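PDB 4IUL: eukaryotic translation initiation factor 4 gamma 2 from Homo sapiens, which probably supports translation initiation as an eIF4G-related scaffold whose HEAT-repeat MIF4G domain interacts with the helicase eIF4A. Local coordinates for residues M152-G160 and I172-L180. Sequence-based numbering, arbitrary orientation.
Sequences MLGNIKFIG and ILHKCIKTL
Ile156 and Ile159 of helix segment 152-160 both touch the sulfur of Cys176: SG lies 3.9 Å from Ile156 CG1 and 3.8 Å from Ile159 CD1. Cys176 CB meets the other branch of Ile156, CG2, so the cysteine touches both arms of that side chain where the two backbones come nearest, 6.4 Å between the CA atoms of Ile156 and Cys176. Aliphatic contacts extend this seam both ways. At one end Ile156 CD1 and Leu180 CD2 meet tip to tip at 3.7 Å, while Leu153 CD2 reaches the same leucine methyl. At the other, Ile159 divides its branches: CG2, anti to the backbone N (chi1 of CG1 -71°), packs against Leu173 CD2 at 3.9 Å, and CD1 meets Ile172 CD1. Leu173 CD2 also lies 4.4 Å from Gly160 CA.

A side-chain hydrogen bond lies within segment 172-180: Thr179 OG1 donates to Cys176 O at 2.9 Å, tilted from the carbonyl plane; that oxygen also accepts from Leu180 N, and the bond ties the hydroxyl back to its own helix at the margin of the apolar seam.

The segments run roughly antiparallel (144°, axes 10.5 Å apart), a helical-hairpin packing in keeping with the HEAT-repeat fold. Helix 107-127 flanks the pair through Leu116 on Ile159, and helix 193-210 through Val206 and Leu210 on Leu173.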
# COMPACT_ATOMS: atom_id res chain seq x y z
N MET A 152 9.77 -0.94 -3.61
CA MET A 152 9.22 -1.66 -2.47
C MET A 152 8.65 -0.69 -1.43
O MET A 152 7.59 -0.94 -0.85
CB MET A 152 10.30 -2.52 -1.82
CG MET A 152 9.81 -3.42 -0.69
SD MET A 152 8.76 -4.78 -1.27
CE MET A 152 7.11 -4.06 -1.09
N LEU A 153 9.34 0.42 -1.20
CA LEU A 153 8.87 1.40 -0.23
C LEU A 153 7.60 2.07 -0.74
O LEU A 153 6.67 2.33 0.03
CB LEU A 153 9.95 2.45 0.06
CG LEU A 153 11.22 1.84 0.65
CD1 LEU A 153 12.19 2.95 1.08
CD2 LEU A 153 10.86 0.98 1.84
N GLY A 154 7.56 2.36 -2.03
CA GLY A 154 6.38 2.97 -2.61
C GLY A 154 5.21 2.01 -2.47
O GLY A 154 4.09 2.43 -2.20
N ASN A 155 5.48 0.72 -2.65
CA ASN A 155 4.43 -0.30 -2.53
C ASN A 155 3.88 -0.32 -1.11
O ASN A 155 2.66 -0.35 -0.91
CB ASN A 155 4.98 -1.69 -2.89
CG ASN A 155 3.87 -2.68 -3.21
OD1 ASN A 155 2.69 -2.35 -3.16
ND2 ASN A 155 4.26 -3.91 -3.55
N ILE A 156 4.77 -0.31 -0.13
CA ILE A 156 4.36 -0.34 1.27
C ILE A 156 3.54 0.89 1.68
O ILE A 156 2.57 0.77 2.43
CB ILE A 156 5.59 -0.48 2.20
CG1 ILE A 156 6.22 -1.87 1.97
CG2 ILE A 156 5.18 -0.31 3.65
CD1 ILE A 156 7.49 -2.10 2.73
N LYS A 157 3.92 2.07 1.18
CA LYS A 157 3.21 3.31 1.49
C LYS A 157 1.78 3.29 0.95
O LYS A 157 0.86 3.81 1.58
CB LYS A 157 3.97 4.50 0.92
CG LYS A 157 3.32 5.86 1.13
CD LYS A 157 4.15 6.96 0.45
CE LYS A 157 3.49 8.34 0.56
NZ LYS A 157 3.29 8.74 1.98
N PHE A 158 1.60 2.70 -0.23
CA PHE A 158 0.27 2.62 -0.83
C PHE A 158 -0.60 1.64 -0.02
O PHE A 158 -1.79 1.87 0.20
CB PHE A 158 0.37 2.18 -2.30
CG PHE A 158 -0.95 2.13 -3.02
CD1 PHE A 158 -1.87 3.17 -2.91
CD2 PHE A 158 -1.29 1.03 -3.80
CE1 PHE A 158 -3.11 3.12 -3.57
CE2 PHE A 158 -2.52 0.97 -4.46
CZ PHE A 158 -3.43 2.01 -4.34
N ILE A 159 0.02 0.55 0.44
CA ILE A 159 -0.68 -0.43 1.26
C ILE A 159 -1.14 0.24 2.55
O ILE A 159 -2.29 0.08 2.98
CB ILE A 159 0.24 -1.64 1.56
CG1 ILE A 159 0.43 -2.46 0.27
CG2 ILE A 159 -0.37 -2.51 2.66
CD1 ILE A 159 1.54 -3.52 0.36
N GLY A 160 -0.25 1.01 3.17
CA GLY A 160 -0.62 1.71 4.39
C GLY A 160 -1.85 2.57 4.17
O GLY A 160 -2.80 2.53 4.97
N ILE A 172 -1.27 -8.54 5.60
CA ILE A 172 -0.28 -7.92 4.73
C ILE A 172 0.42 -6.74 5.40
O ILE A 172 1.59 -6.45 5.10
CB ILE A 172 -0.89 -7.46 3.37
CG1 ILE A 172 0.23 -7.25 2.34
CG2 ILE A 172 -1.66 -6.19 3.54
CD1 ILE A 172 -0.25 -6.98 0.93
N LEU A 173 -0.29 -6.06 6.30
CA LEU A 173 0.31 -4.94 7.02
C LEU A 173 1.44 -5.47 7.91
O LEU A 173 2.53 -4.91 7.93
CB LEU A 173 -0.74 -4.21 7.85
CG LEU A 173 -1.74 -3.36 7.07
CD1 LEU A 173 -2.83 -2.90 8.01
CD2 LEU A 173 -1.04 -2.16 6.44
N HIS A 174 1.18 -6.56 8.64
CA HIS A 174 2.22 -7.14 9.51
C HIS A 174 3.39 -7.60 8.64
O HIS A 174 4.55 -7.55 9.07
CB HIS A 174 1.66 -8.33 10.32
CG HIS A 174 0.85 -7.92 11.51
ND1 HIS A 174 1.42 -7.41 12.66
CD2 HIS A 174 -0.49 -7.89 11.71
CE1 HIS A 174 0.47 -7.08 13.51
NE2 HIS A 174 -0.70 -7.36 12.96
N LYS A 175 3.10 -8.05 7.43
CA LYS A 175 4.14 -8.52 6.52
C LYS A 175 5.03 -7.36 6.07
O LYS A 175 6.23 -7.55 5.84
CB LYS A 175 3.50 -9.21 5.31
CG LYS A 175 4.22 -10.47 4.88
CD LYS A 175 3.34 -11.34 3.99
CE LYS A 175 2.14 -11.87 4.75
NZ LYS A 175 1.24 -12.69 3.89
N CYS A 176 4.45 -6.17 5.95
CA CYS A 176 5.21 -4.99 5.57
C CYS A 176 6.12 -4.60 6.74
O CYS A 176 7.31 -4.36 6.57
CB CYS A 176 4.26 -3.82 5.24
SG CYS A 176 3.36 -3.95 3.67
N ILE A 177 5.54 -4.55 7.94
CA ILE A 177 6.29 -4.19 9.14
C ILE A 177 7.47 -5.13 9.37
O ILE A 177 8.56 -4.69 9.72
CB ILE A 177 5.39 -4.23 10.39
CG1 ILE A 177 4.36 -3.10 10.33
CG2 ILE A 177 6.24 -4.13 11.67
CD1 ILE A 177 3.42 -3.05 11.50
N LYS A 178 7.25 -6.42 9.17
CA LYS A 178 8.29 -7.42 9.36
C LYS A 178 9.49 -7.23 8.44
O LYS A 178 10.63 -7.39 8.87
CB LYS A 178 7.72 -8.83 9.17
CG LYS A 178 8.76 -9.92 9.37
CD LYS A 178 8.15 -11.32 9.39
CE LYS A 178 9.21 -12.37 9.69
NZ LYS A 178 8.65 -13.74 9.70
N THR A 179 9.23 -6.90 7.18
CA THR A 179 10.33 -6.71 6.24
C THR A 179 11.11 -5.43 6.51
O THR A 179 12.31 -5.37 6.27
CB THR A 179 9.82 -6.69 4.77
OG1 THR A 179 8.96 -5.56 4.57
CG2 THR A 179 9.05 -7.96 4.46
N LEU A 180 10.43 -4.41 7.02
CA LEU A 180 11.08 -3.14 7.32
C LEU A 180 12.00 -3.20 8.54
O LEU A 180 13.00 -2.49 8.60
CB LEU A 180 10.05 -2.03 7.50
CG LEU A 180 9.24 -1.61 6.27
CD1 LEU A 180 8.36 -0.41 6.61
CD2 LEU A 180 10.19 -1.27 5.12